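Local coordinates for DUF1285 domain-containing protein (Shewanella baltica, PDB 2RA9) that is of unknown function but belongs to the DUF1285 family, whose fold has repeated structural motifs, and may take part in signal transduction, at residues G33-L38 against K45-F50. Sequence-based numbering, arbitrary orientation.
Sequences GDWTYL and KFAKLF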
# COMPACT_ATOMS: atom_id res chain seq x y z
N GLY A 33 3.17 -7.99 2.89
CA GLY A 33 2.07 -7.62 1.99
C GLY A 33 1.32 -8.78 1.41
O GLY A 33 0.48 -8.59 0.54
N ASP A 34 1.57 -9.98 1.91
CA ASP A 34 0.91 -11.16 1.40
C ASP A 34 -0.40 -11.35 2.15
O ASP A 34 -0.46 -11.18 3.37
CB ASP A 34 1.80 -12.39 1.51
CG ASP A 34 3.02 -12.29 0.62
OD1 ASP A 34 2.91 -11.67 -0.45
OD2 ASP A 34 4.09 -12.83 1.01
N TRP A 35 -1.45 -11.76 1.42
CA TRP A 35 -2.78 -11.90 2.00
C TRP A 35 -3.15 -13.35 2.27
O TRP A 35 -2.81 -14.24 1.49
CB TRP A 35 -3.83 -11.35 1.01
CG TRP A 35 -3.85 -9.93 0.73
CD1 TRP A 35 -2.79 -9.11 0.36
CD2 TRP A 35 -5.00 -9.09 0.71
NE1 TRP A 35 -3.22 -7.84 0.10
CE2 TRP A 35 -4.57 -7.79 0.32
CE3 TRP A 35 -6.36 -9.29 1.01
CZ2 TRP A 35 -5.45 -6.71 0.21
CZ3 TRP A 35 -7.22 -8.23 0.91
CH2 TRP A 35 -6.77 -6.96 0.48
N THR A 36 -3.91 -13.55 3.34
CA THR A 36 -4.65 -14.81 3.53
C THR A 36 -6.12 -14.53 3.79
O THR A 36 -6.48 -13.44 4.23
CB THR A 36 -4.10 -15.65 4.69
OG1 THR A 36 -4.16 -14.91 5.89
CG2 THR A 36 -2.69 -16.07 4.43
N TYR A 37 -6.93 -15.54 3.51
CA TYR A 37 -8.35 -15.56 3.83
C TYR A 37 -8.60 -16.88 4.53
O TYR A 37 -8.26 -17.93 4.00
CB TYR A 37 -9.19 -15.48 2.58
CG TYR A 37 -10.70 -15.54 2.81
CD1 TYR A 37 -11.32 -14.74 3.75
CD2 TYR A 37 -11.50 -16.39 2.06
CE1 TYR A 37 -12.71 -14.78 3.95
CE2 TYR A 37 -12.88 -16.45 2.26
CZ TYR A 37 -13.48 -15.62 3.19
OH TYR A 37 -14.88 -15.63 3.40
N LEU A 38 -9.15 -16.81 5.74
CA LEU A 38 -9.39 -18.02 6.55
C LEU A 38 -8.11 -18.83 6.71
O LEU A 38 -8.15 -20.06 6.81
CB LEU A 38 -10.55 -18.86 5.95
CG LEU A 38 -11.89 -18.15 6.11
CD1 LEU A 38 -12.94 -18.78 5.28
CD2 LEU A 38 -12.28 -18.23 7.56
N LYS A 45 -3.64 -12.14 -7.75
CA LYS A 45 -4.77 -11.55 -8.47
C LYS A 45 -6.00 -11.50 -7.58
O LYS A 45 -6.80 -10.62 -7.74
CB LYS A 45 -5.09 -12.26 -9.79
CG LYS A 45 -5.56 -13.66 -9.69
CD LYS A 45 -5.72 -14.24 -11.12
CE LYS A 45 -6.38 -15.59 -11.11
NZ LYS A 45 -6.38 -16.24 -12.46
N PHE A 46 -6.15 -12.45 -6.64
CA PHE A 46 -7.22 -12.36 -5.67
C PHE A 46 -6.99 -11.28 -4.65
O PHE A 46 -7.92 -10.57 -4.31
CB PHE A 46 -7.53 -13.72 -5.05
CG PHE A 46 -8.27 -14.62 -5.98
CD1 PHE A 46 -9.63 -14.52 -6.09
CD2 PHE A 46 -7.59 -15.46 -6.82
CE1 PHE A 46 -10.33 -15.28 -6.99
CE2 PHE A 46 -8.28 -16.25 -7.75
CZ PHE A 46 -9.62 -16.16 -7.84
N ALA A 47 -5.75 -11.13 -4.16
CA ALA A 47 -5.42 -10.01 -3.30
C ALA A 47 -5.73 -8.69 -4.03
O ALA A 47 -6.26 -7.75 -3.41
CB ALA A 47 -3.98 -10.06 -2.91
N LYS A 48 -5.40 -8.60 -5.32
CA LYS A 48 -5.65 -7.36 -6.09
C LYS A 48 -7.17 -7.09 -6.21
O LYS A 48 -7.61 -5.96 -6.04
CB LYS A 48 -5.00 -7.50 -7.48
CG LYS A 48 -5.21 -6.36 -8.40
CD LYS A 48 -4.38 -6.52 -9.66
CE LYS A 48 -4.55 -5.32 -10.56
NZ LYS A 48 -3.48 -5.30 -11.62
N LEU A 49 -7.96 -8.13 -6.45
CA LEU A 49 -9.42 -8.00 -6.46
C LEU A 49 -9.92 -7.43 -5.13
O LEU A 49 -10.67 -6.44 -5.08
CB LEU A 49 -10.09 -9.35 -6.71
CG LEU A 49 -11.59 -9.38 -6.88
CD1 LEU A 49 -12.03 -8.82 -8.24
CD2 LEU A 49 -12.15 -10.78 -6.72
N PHE A 50 -9.52 -8.04 -4.03
CA PHE A 50 -9.99 -7.51 -2.74
C PHE A 50 -9.40 -6.12 -2.42
O PHE A 50 -10.05 -5.31 -1.76
CB PHE A 50 -9.72 -8.51 -1.60
CG PHE A 50 -10.52 -9.78 -1.71
CD1 PHE A 50 -11.88 -9.77 -1.66
CD2 PHE A 50 -9.87 -10.99 -1.90
CE1 PHE A 50 -12.60 -10.95 -1.79
CE2 PHE A 50 -10.60 -12.19 -2.04
CZ PHE A 50 -11.95 -12.14 -2.01
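Trp35 of strand 35-37 sets its indole over the methyl of Ala47 and brings its far end to Phe50, both on helix 44-51. Its CB points toward the helix and lies 4.1 Å from Ala47 CB. From there CG stands beside the backbone N, anti to the carbonyl carbon (chi1 -67°). This turn, with chi2 at 50°, presents one ring face to the helix. CG and CD1 come first, and Trp35 CD1 is 3.6 Å from Ala47 CB. The methyl sits over the five-membered ring, 3.6 Å from its centroid and 11° off the ring normal, which makes a CH-pi contact. NE1 and CE2 also border this methyl; Trp35 NE1 is 3.8 Å from Ala47 CB. The six-membered ring continues toward Phe50, three residues further along the helix. Trp35 CZ2 passes 3.9 Å from Ala47 O, a van der Waals approach to the backbone.

Both segments belong to the N-terminal half of a fold with two six-stranded mixed sheets that share the strand order 3-2-1-6-5-4. In the first sheet, helix 44-51 links the edge strands 40-41 and 54-57, and Trp35 packs this linking helix against strand 35-37. No hydrogen bond joins the two segments; the side chains meet through apolar atoms.

At the far end of the indole, Trp35 CZ3 reaches Phe50 CB at 3.6 Å. Trp35 CH2 is 3.9 Å from the same atom. The CB of Phe50 points toward the strand, while the ring turns off from it and meets Phe27 edge-to-face. The Phe50 side chain also touches Leu42. Ile99 packs on both Trp35 and Ala47, and Ile29 of strand 27-29 adds a further apolar neighbour to the indole.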